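Local coordinates for ABC sugar transporter, periplasmic sugar binding protein (PDB 3ROT) that probably binds a carbohydrate in the periplasm and delivers it to an ABC transporter, as other family 2 solute-binding proteins do, at residues A[9-14]-A[66-71]; A[15-20]-A[243-248]; A[26-31]-A[250-255]; A[117-122]-A[222-227]. One frame throughout, in Å; residues are numbered along the deposited sequence.

Interaction 1 of 4, residues A[9-14]-A[66-71]; sequences ITHGSQ and ATTIPS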
loop_
_atom_site.group_PDB
_atom_site.type_symbol
_atom_site.label_atom_id
_atom_site.label_comp_id
_atom_site.label_asym_id
_atom_site.label_seq_id
_atom_site.Cartn_x
_atom_site.Cartn_y
_atom_site.Cartn_z
ATOM N N ILE A 9 12.201 11.242 10.921
ATOM C CA ILE A 9 12.561 9.870 10.621
ATOM C C ILE A 9 11.537 8.883 11.168
ATOM O O ILE A 9 11.122 8.983 12.322
ATOM C CB ILE A 9 13.973 9.585 11.189
ATOM C CG1 ILE A 9 14.932 10.684 10.705
ATOM C CG2 ILE A 9 14.451 8.207 10.746
ATOM C CD1 ILE A 9 16.363 10.605 11.220
ATOM N N THR A 10 11.110 7.940 10.328
ATOM C CA THR A 10 10.136 6.938 10.743
ATOM C C THR A 10 10.565 5.538 10.327
ATOM O O THR A 10 11.562 5.362 9.634
ATOM C CB THR A 10 8.724 7.221 10.157
ATOM O OG1 THR A 10 8.752 7.084 8.732
ATOM C CG2 THR A 10 8.270 8.633 10.532
ATOM N N HIS A 11 9.808 4.546 10.771
ATOM C CA HIS A 11 10.109 3.155 10.460
ATOM C C HIS A 11 9.277 2.624 9.295
ATOM O O HIS A 11 9.388 1.460 8.930
ATOM C CB HIS A 11 9.872 2.280 11.700
ATOM C CG HIS A 11 8.520 2.465 12.316
ATOM N ND1 HIS A 11 8.263 3.425 13.275
ATOM C CD2 HIS A 11 7.340 1.845 12.077
ATOM C CE1 HIS A 11 6.983 3.386 13.599
ATOM N NE2 HIS A 11 6.400 2.436 12.886
ATOM N N GLY A 12 8.439 3.478 8.719
ATOM C CA GLY A 12 7.610 3.058 7.603
ATOM C C GLY A 12 7.156 4.247 6.778
ATOM O O GLY A 12 7.215 5.388 7.239
ATOM N N SER A 13 6.678 3.984 5.565
ATOM C CA SER A 13 6.247 5.064 4.696
ATOM C C SER A 13 5.137 4.693 3.720
ATOM O O SER A 13 4.694 5.536 2.947
ATOM C CB SER A 13 7.454 5.583 3.912
ATOM O OG SER A 13 8.003 4.547 3.113
ATOM N N GLN A 14 4.679 3.447 3.753
ATOM C CA GLN A 14 3.629 3.021 2.828
ATOM C C GLN A 14 2.214 3.267 3.352
ATOM O O GLN A 14 1.321 3.652 2.598
ATOM C CB GLN A 14 3.800 1.536 2.477
ATOM C CG GLN A 14 5.162 1.169 1.876
ATOM C CD GLN A 14 5.675 2.191 0.863
ATOM O OE1 GLN A 14 6.311 3.181 1.231
ATOM N NE2 GLN A 14 5.393 1.955 -0.419
ATOM N N ALA A 66 12.955 14.592 14.562
ATOM C CA ALA A 66 11.737 14.028 15.111
ATOM C C ALA A 66 11.839 12.593 14.607
ATOM O O ALA A 66 12.184 12.365 13.444
ATOM C CB ALA A 66 10.513 14.716 14.541
ATOM N N THR A 67 11.588 11.625 15.480
ATOM C CA THR A 67 11.692 10.237 15.061
ATOM C C THR A 67 10.790 9.308 15.870
ATOM O O THR A 67 10.427 9.609 17.002
ATOM C CB THR A 67 13.163 9.734 15.163
ATOM O OG1 THR A 67 13.265 8.423 14.597
ATOM C CG2 THR A 67 13.626 9.674 16.610
ATOM N N THR A 68 10.404 8.196 15.260
ATOM C CA THR A 68 9.600 7.203 15.944
ATOM C C THR A 68 10.644 6.327 16.644
ATOM O O THR A 68 11.801 6.292 16.236
ATOM C CB THR A 68 8.788 6.342 14.948
ATOM O OG1 THR A 68 9.682 5.543 14.169
ATOM C CG2 THR A 68 7.982 7.224 14.005
ATOM N N ILE A 69 10.251 5.643 17.712
ATOM C CA ILE A 69 11.175 4.784 18.431
ATOM C C ILE A 69 10.388 3.523 18.778
ATOM O O ILE A 69 9.954 3.343 19.919
ATOM C CB ILE A 69 11.694 5.486 19.716
ATOM C CG1 ILE A 69 12.133 6.918 19.382
ATOM C CG2 ILE A 69 12.868 4.693 20.313
ATOM C CD1 ILE A 69 12.667 7.731 20.577
ATOM N N PRO A 70 10.182 2.637 17.778
ATOM C CA PRO A 70 9.442 1.374 17.903
ATOM C C PRO A 70 10.179 0.214 18.566
ATOM O O PRO A 70 9.698 -0.915 18.529
ATOM C CB PRO A 70 9.076 1.054 16.464
ATOM C CG PRO A 70 10.299 1.483 15.737
ATOM C CD PRO A 70 10.638 2.825 16.388
ATOM N N SER A 71 11.338 0.485 19.157
ATOM C CA SER A 71 12.123 -0.552 19.823
ATOM C C SER A 71 12.755 -0.010 21.102
ATOM O O SER A 71 13.192 1.143 21.147
ATOM C CB SER A 71 13.222 -1.065 18.891
ATOM O OG SER A 71 14.061 -2.005 19.545
#
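I9 and T67 are paired through their backbones, and this is where the contact is most closely knit. I9 N gives its hydrogen to A66 O over 2.8 Å, nearly straight and in the carbonyl plane, while T68 N returns a bond to I9 O at 3.1 Å. The beta-branched side chains of I9 and T67, suited to a strand, lie on the same face of the sheet above helix 47-59. Strands 5-9 and 64-67 are parallel neighbours in the N-terminal Rossmann-like lobe of a type I periplasmic binding protein, and both strands run out into loops at their C-terminal ends. Beyond the bridge they part, and side chains span the widening gap. H11 ND1 and T68 OG1 share a short hydrogen bond of 2.7 Å, with T68 OG1 at the ring edge and held also by Q50. P70, a compact apolar ring, lays CB over one face of the imidazole, 4.3 Å from its centroid. With H11 CG set between its backbone N and carbonyl carbon (chi1 52°), the imidazole turns toward 66-71, and its NE2 bonds a glycerol, probably from the crystallisation liquor. Past H11 the chain leaves 66-71 altogether: S13 reaches P41 instead.

Interaction 2 of 4, residues A[15-20]-A[243-248]; sequences DPYWTS and MDQQPF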
loop_
_atom_site.group_PDB
_atom_site.type_symbol
_atom_site.label_atom_id
_atom_site.label_comp_id
_atom_site.label_asym_id
_atom_site.label_seq_id
_atom_site.Cartn_x
_atom_site.Cartn_y
_atom_site.Cartn_z
ATOM N N ASP A 15 2.011 3.028 4.641
ATOM C CA ASP A 15 0.710 3.238 5.267
ATOM C C ASP A 15 0.270 4.684 4.990
ATOM O O ASP A 15 1.042 5.615 5.211
ATOM C CB ASP A 15 0.844 3.025 6.778
ATOM C CG ASP A 15 -0.496 2.899 7.482
ATOM O OD1 ASP A 15 -1.473 3.543 7.046
ATOM O OD2 ASP A 15 -0.561 2.164 8.494
ATOM N N PRO A 16 -0.963 4.888 4.488
ATOM C CA PRO A 16 -1.484 6.232 4.198
ATOM C C PRO A 16 -1.368 7.136 5.431
ATOM O O PRO A 16 -1.407 8.366 5.329
ATOM C CB PRO A 16 -2.935 5.959 3.824
ATOM C CG PRO A 16 -2.844 4.653 3.135
ATOM C CD PRO A 16 -1.908 3.856 4.025
ATOM N N TYR A 17 -1.242 6.498 6.593
ATOM C CA TYR A 17 -1.089 7.173 7.875
ATOM C C TYR A 17 0.137 8.072 7.874
ATOM O O TYR A 17 0.108 9.189 8.396
ATOM C CB TYR A 17 -0.924 6.130 8.980
ATOM C CG TYR A 17 -0.508 6.695 10.319
ATOM C CD1 TYR A 17 -1.448 7.257 11.179
ATOM C CD2 TYR A 17 0.828 6.637 10.742
ATOM C CE1 TYR A 17 -1.076 7.742 12.431
ATOM C CE2 TYR A 17 1.205 7.121 11.994
ATOM C CZ TYR A 17 0.243 7.670 12.831
ATOM O OH TYR A 17 0.591 8.125 14.080
ATOM N N TRP A 18 1.225 7.554 7.313
ATOM C CA TRP A 18 2.478 8.285 7.247
ATOM C C TRP A 18 2.399 9.525 6.366
ATOM O O TRP A 18 2.868 10.585 6.756
ATOM C CB TRP A 18 3.599 7.381 6.738
ATOM C CG TRP A 18 3.880 6.218 7.637
ATOM C CD1 TRP A 18 3.792 4.891 7.312
ATOM C CD2 TRP A 18 4.295 6.271 9.009
ATOM N NE1 TRP A 18 4.124 4.117 8.398
ATOM C CE2 TRP A 18 4.432 4.935 9.453
ATOM C CE3 TRP A 18 4.554 7.317 9.910
ATOM C CZ2 TRP A 18 4.831 4.614 10.760
ATOM C CZ3 TRP A 18 4.952 6.998 11.215
ATOM C CH2 TRP A 18 5.080 5.655 11.624
ATOM N N THR A 19 1.810 9.399 5.181
ATOM C CA THR A 19 1.721 10.550 4.293
ATOM C C THR A 19 0.971 11.700 4.968
ATOM O O THR A 19 1.211 12.869 4.676
ATOM C CB THR A 19 1.045 10.177 2.951
ATOM O OG1 THR A 19 -0.160 9.448 3.202
ATOM C CG2 THR A 19 1.969 9.322 2.120
ATOM N N SER A 20 0.069 11.358 5.882
ATOM C CA SER A 20 -0.689 12.365 6.597
ATOM C C SER A 20 0.245 13.029 7.618
ATOM O O SER A 20 0.241 14.244 7.798
ATOM C CB SER A 20 -1.886 11.710 7.292
ATOM O OG SER A 20 -2.639 12.673 7.997
HETATM N N MSE A 243 -10.002 4.415 15.868
HETATM C CA MSE A 243 -9.284 5.359 16.704
HETATM C C MSE A 243 -8.486 6.319 15.830
HETATM O O MSE A 243 -7.795 5.901 14.905
HETATM C CB MSE A 243 -8.322 4.620 17.636
HETATM C CG MSE A 243 -8.999 3.646 18.595
HETATM SE SE MSE A 243 -10.278 4.551 19.680
HETATM C CE MSE A 243 -9.066 5.453 20.876
ATOM N N ASP A 244 -8.578 7.607 16.124
ATOM C CA ASP A 244 -7.829 8.588 15.355
ATOM C C ASP A 244 -6.750 9.235 16.223
ATOM O O ASP A 244 -7.060 9.829 17.250
ATOM C CB ASP A 244 -8.774 9.662 14.805
ATOM C CG ASP A 244 -8.045 10.705 13.981
ATOM O OD1 ASP A 244 -7.027 10.364 13.348
ATOM O OD2 ASP A 244 -8.492 11.864 13.953
ATOM N N GLN A 245 -5.491 9.105 15.804
ATOM C CA GLN A 245 -4.360 9.696 16.530
ATOM C C GLN A 245 -4.020 11.094 15.978
ATOM O O GLN A 245 -3.145 11.768 16.505
ATOM C CB GLN A 245 -3.099 8.829 16.392
ATOM C CG GLN A 245 -3.299 7.335 16.538
ATOM C CD GLN A 245 -2.003 6.563 16.339
ATOM O OE1 GLN A 245 -1.066 6.705 17.117
ATOM N NE2 GLN A 245 -1.945 5.750 15.284
ATOM N N GLN A 246 -4.708 11.506 14.916
ATOM C CA GLN A 246 -4.471 12.805 14.271
ATOM C C GLN A 246 -3.013 12.977 13.832
ATOM O O GLN A 246 -2.312 13.856 14.328
ATOM C CB GLN A 246 -4.856 13.969 15.200
ATOM C CG GLN A 246 -6.328 13.988 15.585
ATOM C CD GLN A 246 -6.784 15.323 16.131
ATOM O OE1 GLN A 246 -6.493 15.680 17.278
ATOM N NE2 GLN A 246 -7.502 16.075 15.307
ATOM N N PRO A 247 -2.542 12.138 12.897
ATOM C CA PRO A 247 -1.155 12.225 12.413
ATOM C C PRO A 247 -0.719 13.581 11.840
ATOM O O PRO A 247 0.427 13.989 12.020
ATOM C CB PRO A 247 -1.068 11.099 11.374
ATOM C CG PRO A 247 -2.496 10.831 10.990
ATOM C CD PRO A 247 -3.232 10.983 12.301
ATOM N N PHE A 248 -1.625 14.270 11.154
ATOM C CA PHE A 248 -1.305 15.575 10.581
ATOM C C PHE A 248 -0.883 16.531 11.700
ATOM O O PHE A 248 0.120 17.238 11.589
ATOM C CB PHE A 248 -2.519 16.152 9.844
ATOM C CG PHE A 248 -2.252 17.475 9.182
ATOM C CD1 PHE A 248 -1.965 17.543 7.817
ATOM C CD2 PHE A 248 -2.263 18.655 9.925
ATOM C CE1 PHE A 248 -1.690 18.775 7.203
ATOM C CE2 PHE A 248 -1.989 19.889 9.324
ATOM C CZ PHE A 248 -1.701 19.947 7.960
HETATM O O HOH W 1 -4.752 13.655 10.607
#
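Y17 and S20, one turn apart on helix 16-32, close around P247 at the start of helix 247-264. Packing against the proline comes first: Y17 CE1 lies 3.5 Å from P247 CB, and the hydroxyl oxygen S20 OG is in van der Waals contact with P247 CG at the same distance. Y17 has CG anti to its backbone N (chi1 169°), which carries the ring to the proline and on to Q245. A proline suits this first helical turn because no N-H is needed there, and its ring offers a compact apolar surface.

The second kind of contact is ring against amide. The planes of the Q245 amide and the Y17 ring are 17° apart, with NE2 3.6 Å from Y17 CE1; that NE2 is directed by its hydrogen bond to D225.

Polar contacts across the interface are slight. F248 CA approaches S20 O in a CA-H...O contact, and a water takes the hydrogen of F248 N at 3.2 Å while touching S20 OG only weakly. One turn-forming bond lies within 243-248: D244 OD1 accepts from Q246 N at 3.0 Å, an Asx turn leading to the N-cap Q246.

Segment 243-248 passes from strand 241-243 of one lobe to a helix of the other, beside the glycerol that Q245 NE2 meets weakly: an interlobe hinge crossing at the cleft of a type I periplasmic binding protein.

Interaction 3 of 4, residues A[26-31]-A[250-255]; sequences KKAAEE and MGYLSI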
loop_
_atom_site.group_PDB
_atom_site.type_symbol
_atom_site.label_atom_id
_atom_site.label_comp_id
_atom_site.label_asym_id
_atom_site.label_seq_id
_atom_site.Cartn_x
_atom_site.Cartn_y
_atom_site.Cartn_z
ATOM N N LYS A 26 5.640 18.807 6.789
ATOM C CA LYS A 26 6.032 19.637 5.649
ATOM C C LYS A 26 5.324 20.994 5.653
ATOM O O LYS A 26 5.929 22.020 5.317
ATOM C CB LYS A 26 5.731 18.897 4.339
ATOM C CG LYS A 26 6.518 17.598 4.188
ATOM C CD LYS A 26 6.380 16.990 2.797
ATOM C CE LYS A 26 4.933 16.663 2.460
ATOM N NZ LYS A 26 4.828 15.930 1.164
ATOM N N LYS A 27 4.041 20.991 6.017
ATOM C CA LYS A 27 3.258 22.216 6.072
ATOM C C LYS A 27 3.843 23.141 7.143
ATOM O O LYS A 27 3.958 24.351 6.944
ATOM C CB LYS A 27 1.793 21.898 6.387
ATOM C CG LYS A 27 0.882 23.110 6.315
ATOM C CD LYS A 27 0.867 23.687 4.905
ATOM C CE LYS A 27 0.782 25.203 4.931
ATOM N NZ LYS A 27 -0.448 25.682 5.630
ATOM N N ALA A 28 4.210 22.562 8.283
ATOM C CA ALA A 28 4.800 23.328 9.371
ATOM C C ALA A 28 6.151 23.871 8.911
ATOM O O ALA A 28 6.476 25.033 9.153
ATOM C CB ALA A 28 4.974 22.448 10.594
ATOM N N ALA A 29 6.931 23.028 8.241
ATOM C CA ALA A 29 8.236 23.445 7.737
ATOM C C ALA A 29 8.068 24.648 6.804
ATOM O O ALA A 29 8.811 25.631 6.896
ATOM C CB ALA A 29 8.898 22.298 6.990
ATOM N N GLU A 30 7.082 24.563 5.914
ATOM C CA GLU A 30 6.805 25.627 4.960
ATOM C C GLU A 30 6.432 26.947 5.605
ATOM O O GLU A 30 6.975 27.981 5.235
ATOM C CB GLU A 30 5.692 25.211 3.996
ATOM C CG GLU A 30 6.163 24.308 2.872
ATOM C CD GLU A 30 5.039 23.900 1.937
ATOM O OE1 GLU A 30 4.224 23.023 2.319
ATOM O OE2 GLU A 30 4.968 24.468 0.822
ATOM N N GLU A 31 5.511 26.915 6.568
ATOM C CA GLU A 31 5.072 28.139 7.236
ATOM C C GLU A 31 6.143 28.753 8.126
ATOM O O GLU A 31 6.191 29.967 8.297
ATOM C CB GLU A 31 3.822 27.878 8.075
ATOM C CG GLU A 31 2.698 27.221 7.301
ATOM C CD GLU A 31 1.332 27.574 7.851
ATOM O OE1 GLU A 31 0.893 28.725 7.622
ATOM O OE2 GLU A 31 0.708 26.706 8.513
HETATM N N MSE A 250 0.161 15.703 14.667
HETATM C CA MSE A 250 1.383 15.145 15.235
HETATM C C MSE A 250 2.556 15.713 14.440
HETATM O O MSE A 250 3.506 16.249 15.003
HETATM C CB MSE A 250 1.348 13.623 15.095
HETATM C CG MSE A 250 2.181 12.829 16.092
HETATM SE SE MSE A 250 1.962 10.917 15.744
HETATM C CE MSE A 250 0.100 10.740 16.059
ATOM N N GLY A 251 2.472 15.585 13.119
ATOM C CA GLY A 251 3.525 16.093 12.259
ATOM C C GLY A 251 3.741 17.586 12.416
ATOM O O GLY A 251 4.850 18.025 12.716
ATOM N N TYR A 252 2.676 18.360 12.227
ATOM C CA TYR A 252 2.732 19.819 12.324
ATOM C C TYR A 252 3.326 20.289 13.649
ATOM O O TYR A 252 4.281 21.071 13.684
ATOM C CB TYR A 252 1.326 20.403 12.171
ATOM C CG TYR A 252 1.308 21.889 11.915
ATOM C CD1 TYR A 252 1.217 22.390 10.616
ATOM C CD2 TYR A 252 1.453 22.797 12.965
ATOM C CE1 TYR A 252 1.280 23.761 10.366
ATOM C CE2 TYR A 252 1.522 24.168 12.727
ATOM C CZ TYR A 252 1.438 24.641 11.429
ATOM O OH TYR A 252 1.549 25.992 11.199
ATOM N N LEU A 253 2.759 19.806 14.745
ATOM C CA LEU A 253 3.223 20.200 16.056
ATOM C C LEU A 253 4.636 19.774 16.424
ATOM O O LEU A 253 5.316 20.497 17.152
ATOM C CB LEU A 253 2.239 19.726 17.132
ATOM C CG LEU A 253 0.928 20.513 17.205
ATOM C CD1 LEU A 253 0.047 19.951 18.339
ATOM C CD2 LEU A 253 1.241 21.995 17.444
ATOM N N SER A 254 5.096 18.621 15.941
ATOM C CA SER A 254 6.455 18.203 16.286
ATOM C C SER A 254 7.504 19.112 15.622
ATOM O O SER A 254 8.460 19.528 16.268
ATOM C CB SER A 254 6.694 16.727 15.922
ATOM O OG SER A 254 6.904 16.537 14.537
ATOM N N ILE A 255 7.328 19.441 14.349
ATOM C CA ILE A 255 8.297 20.323 13.688
ATOM C C ILE A 255 8.220 21.721 14.309
ATOM O O ILE A 255 9.247 22.387 14.510
ATOM C CB ILE A 255 8.032 20.427 12.153
ATOM C CG1 ILE A 255 8.329 19.084 11.474
ATOM C CG2 ILE A 255 8.897 21.523 11.535
ATOM C CD1 ILE A 255 9.712 18.527 11.792
#
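A28 presses its methyl group onto the ring of Y252, bringing together two helices that lie on one face of the parallel sheet in the N-terminal Rossmann-like lobe. Helix 16-32 is the connecting helix of a beta-alpha-beta crossover between the neighbouring strands 5-9 and 35-39, and helix 247-264 packs beside it, the local axes 7.9 Å apart and crossing at -39°. So close an approach suits alanine: A28 CB stands over the Y252 face, 3.9 Å from its centroid, and also meets Y252 O at 3.5 Å. I255 completes this first shell by setting its CB 4.0 Å from A28 CB, its branched side chain also touching L36 of strand 35-39.

At its outer end the Y252 hydroxyl donates to E31 OE2 over 2.9 Å. E31 OE2 sits at the ring edge, in its plane, and the hydroxyl meets it from above the carboxylate plane, which is turned 71° from the ring. A chi1 of -166° swings the Y252 ring away from its own N and across to helix 16-32. E31 is steadied in turn by K27, four residues back, whose NZ forms a weak salt bridge with the same OE2, and whose CG lies at the ring edge. On the far helix G251 O takes two hydrogens, from I255 N and, at 3.1 Å, from S254 OG.

Interaction 4 of 4, residues A[117-122]-A[222-227]; sequences KKLGEK and YSFDKT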
loop_
_atom_site.group_PDB
_atom_site.type_symbol
_atom_site.label_atom_id
_atom_site.label_comp_id
_atom_site.label_asym_id
_atom_site.label_seq_id
_atom_site.Cartn_x
_atom_site.Cartn_y
_atom_site.Cartn_z
ATOM N N LYS A 117 -7.303 0.279 25.274
ATOM C CA LYS A 117 -8.385 0.068 26.237
ATOM C C LYS A 117 -9.652 0.728 25.733
ATOM O O LYS A 117 -10.725 0.136 25.775
ATOM C CB LYS A 117 -8.042 0.673 27.596
ATOM C CG LYS A 117 -6.867 0.032 28.290
ATOM C CD LYS A 117 -6.692 0.642 29.679
ATOM C CE LYS A 117 -5.498 0.033 30.409
ATOM N NZ LYS A 117 -5.605 -1.452 30.508
ATOM N N LYS A 118 -9.513 1.960 25.258
ATOM C CA LYS A 118 -10.643 2.711 24.735
ATOM C C LYS A 118 -11.285 2.029 23.527
ATOM O O LYS A 118 -12.512 2.027 23.383
ATOM C CB LYS A 118 -10.189 4.120 24.363
ATOM C CG LYS A 118 -11.171 4.880 23.493
ATOM C CD LYS A 118 -12.432 5.271 24.242
ATOM C CE LYS A 118 -13.397 5.982 23.304
ATOM N NZ LYS A 118 -12.729 7.097 22.557
ATOM N N LEU A 119 -10.471 1.449 22.653
ATOM C CA LEU A 119 -11.043 0.795 21.487
ATOM C C LEU A 119 -11.805 -0.426 21.964
ATOM O O LEU A 119 -12.903 -0.695 21.498
ATOM C CB LEU A 119 -9.969 0.389 20.479
ATOM C CG LEU A 119 -10.573 -0.093 19.155
ATOM C CD1 LEU A 119 -11.581 0.948 18.647
ATOM C CD2 LEU A 119 -9.465 -0.337 18.132
ATOM N N GLY A 120 -11.207 -1.147 22.906
ATOM C CA GLY A 120 -11.850 -2.318 23.469
ATOM C C GLY A 120 -13.205 -1.976 24.067
ATOM O O GLY A 120 -14.177 -2.667 23.808
ATOM N N GLU A 121 -13.279 -0.902 24.852
ATOM C CA GLU A 121 -14.536 -0.492 25.480
ATOM C C GLU A 121 -15.606 -0.068 24.471
ATOM O O GLU A 121 -16.798 -0.301 24.682
ATOM C CB GLU A 121 -14.298 0.662 26.462
ATOM C CG GLU A 121 -13.326 0.348 27.582
ATOM C CD GLU A 121 -13.004 1.566 28.439
ATOM O OE1 GLU A 121 -12.715 2.643 27.869
ATOM O OE2 GLU A 121 -13.030 1.445 29.681
ATOM N N LYS A 122 -15.185 0.560 23.378
ATOM C CA LYS A 122 -16.128 1.007 22.362
ATOM C C LYS A 122 -16.717 -0.182 21.597
ATOM O O LYS A 122 -17.911 -0.212 21.300
ATOM C CB LYS A 122 -15.435 1.979 21.396
ATOM C CG LYS A 122 -16.293 2.431 20.225
ATOM C CD LYS A 122 -17.624 3.014 20.664
ATOM C CE LYS A 122 -17.439 4.079 21.728
ATOM N NZ LYS A 122 -16.451 5.099 21.305
ATOM N N TYR A 222 -12.968 -3.253 14.088
ATOM C CA TYR A 222 -12.453 -2.074 14.774
ATOM C C TYR A 222 -11.010 -1.844 14.352
ATOM O O TYR A 222 -10.264 -2.797 14.117
ATOM C CB TYR A 222 -12.565 -2.291 16.287
ATOM C CG TYR A 222 -14.007 -2.425 16.708
ATOM C CD1 TYR A 222 -14.758 -1.301 17.043
ATOM C CD2 TYR A 222 -14.659 -3.664 16.660
ATOM C CE1 TYR A 222 -16.113 -1.394 17.311
ATOM C CE2 TYR A 222 -16.030 -3.770 16.934
ATOM C CZ TYR A 222 -16.744 -2.624 17.256
ATOM O OH TYR A 222 -18.084 -2.688 17.519
ATOM N N SER A 223 -10.604 -0.587 14.255
ATOM C CA SER A 223 -9.244 -0.322 13.816
ATOM C C SER A 223 -8.640 0.985 14.338
ATOM O O SER A 223 -9.237 1.694 15.157
ATOM C CB SER A 223 -9.204 -0.337 12.278
ATOM O OG SER A 223 -7.875 -0.416 11.799
ATOM N N PHE A 224 -7.443 1.280 13.842
ATOM C CA PHE A 224 -6.714 2.492 14.187
ATOM C C PHE A 224 -6.373 3.230 12.900
ATOM O O PHE A 224 -6.009 2.611 11.903
ATOM C CB PHE A 224 -5.406 2.149 14.902
ATOM C CG PHE A 224 -5.583 1.717 16.330
ATOM C CD1 PHE A 224 -5.274 2.582 17.374
ATOM C CD2 PHE A 224 -6.056 0.446 16.633
ATOM C CE1 PHE A 224 -5.435 2.193 18.702
ATOM C CE2 PHE A 224 -6.221 0.048 17.958
ATOM C CZ PHE A 224 -5.907 0.930 18.995
ATOM N N ASP A 225 -6.503 4.551 12.940
ATOM C CA ASP A 225 -6.164 5.430 11.824
ATOM C C ASP A 225 -7.209 5.507 10.736
ATOM O O ASP A 225 -7.491 4.518 10.056
ATOM C CB ASP A 225 -4.824 5.019 11.216
ATOM C CG ASP A 225 -3.756 4.788 12.272
ATOM O OD1 ASP A 225 -3.719 5.553 13.261
ATOM O OD2 ASP A 225 -2.953 3.847 12.105
ATOM N N LYS A 226 -7.764 6.704 10.565
ATOM C CA LYS A 226 -8.792 6.933 9.564
ATOM C C LYS A 226 -8.202 7.259 8.193
ATOM O O LYS A 226 -8.233 8.404 7.749
ATOM C CB LYS A 226 -9.723 8.065 10.012
ATOM C CG LYS A 226 -10.572 7.729 11.239
ATOM C CD LYS A 226 -11.562 8.842 11.567
ATOM C CE LYS A 226 -12.430 8.467 12.763
ATOM N NZ LYS A 226 -13.427 9.521 13.108
ATOM N N THR A 227 -7.652 6.243 7.537
ATOM C CA THR A 227 -7.077 6.396 6.202
ATOM C C THR A 227 -8.259 6.436 5.225
ATOM O O THR A 227 -9.377 6.069 5.589
ATOM C CB THR A 227 -6.187 5.190 5.840
ATOM O OG1 THR A 227 -6.986 4.003 5.833
ATOM C CG2 THR A 227 -5.058 5.024 6.848
#
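Helix 112-126 packs on the parallel sheet of the C-terminal Rossmann-like lobe, and within 117-122 it is L119 that carries the contact with strand 220-224, where Y222, S223 and F224 receive it. Helix and strand run nearly antiparallel, their local directions 156° apart and their axes 9.4 Å from each other, as is usual for a helix covering a parallel sheet. L119 adopts a chi1 of -171°, which turns the branched end toward the strand. CD2 does most of the work: it reaches F224 CE2 at 3.3 Å and S223 O at 3.6 Å, while Y222 CB stands 4.1 Å away. CD1 turns to the same Y222 CB, so the two methyls straddle the side-chain root of the tyrosine. S223 directs its own side chain to the other face of the sheet and offers the helix only backbone. Y222 runs on along the helix, its CE1 passing loosely by K122 C, and its hydroxyl is bonded to T127 and N240. M243 of the next strand also packs against L119 and F224. Since no hydrogen bond joins 117-122 to 222-227, the attachment rests on shape and dispersion, and a forked leucine suits a site formed by the tyrosine CB and the phenylalanine ring.

How the interactions relate
Interactions 1 and 4 are buried, one in each lobe, and do not touch; interactions 2 and 3 are partly buried, and all but interaction 4 reach the second subunit. Interaction 1 joins neighbouring strands by backbone bonds, whereas interaction 4 fastens a helix to a strand by apolar packing alone. Interactions 2 and 3 both pair helix 16-32 with helix 247-264: at their N-terminal ends a proline and an amide meet a tyrosine, farther along an alanine faces a ring with charge at the ring edge. Interaction 2 binds the set together. W18 packs on H11 of interaction 1, Y17 on M250 of interaction 3, and Q245 bonds D225 of interaction 4 where the crossing segment leaves the C-terminal lobe.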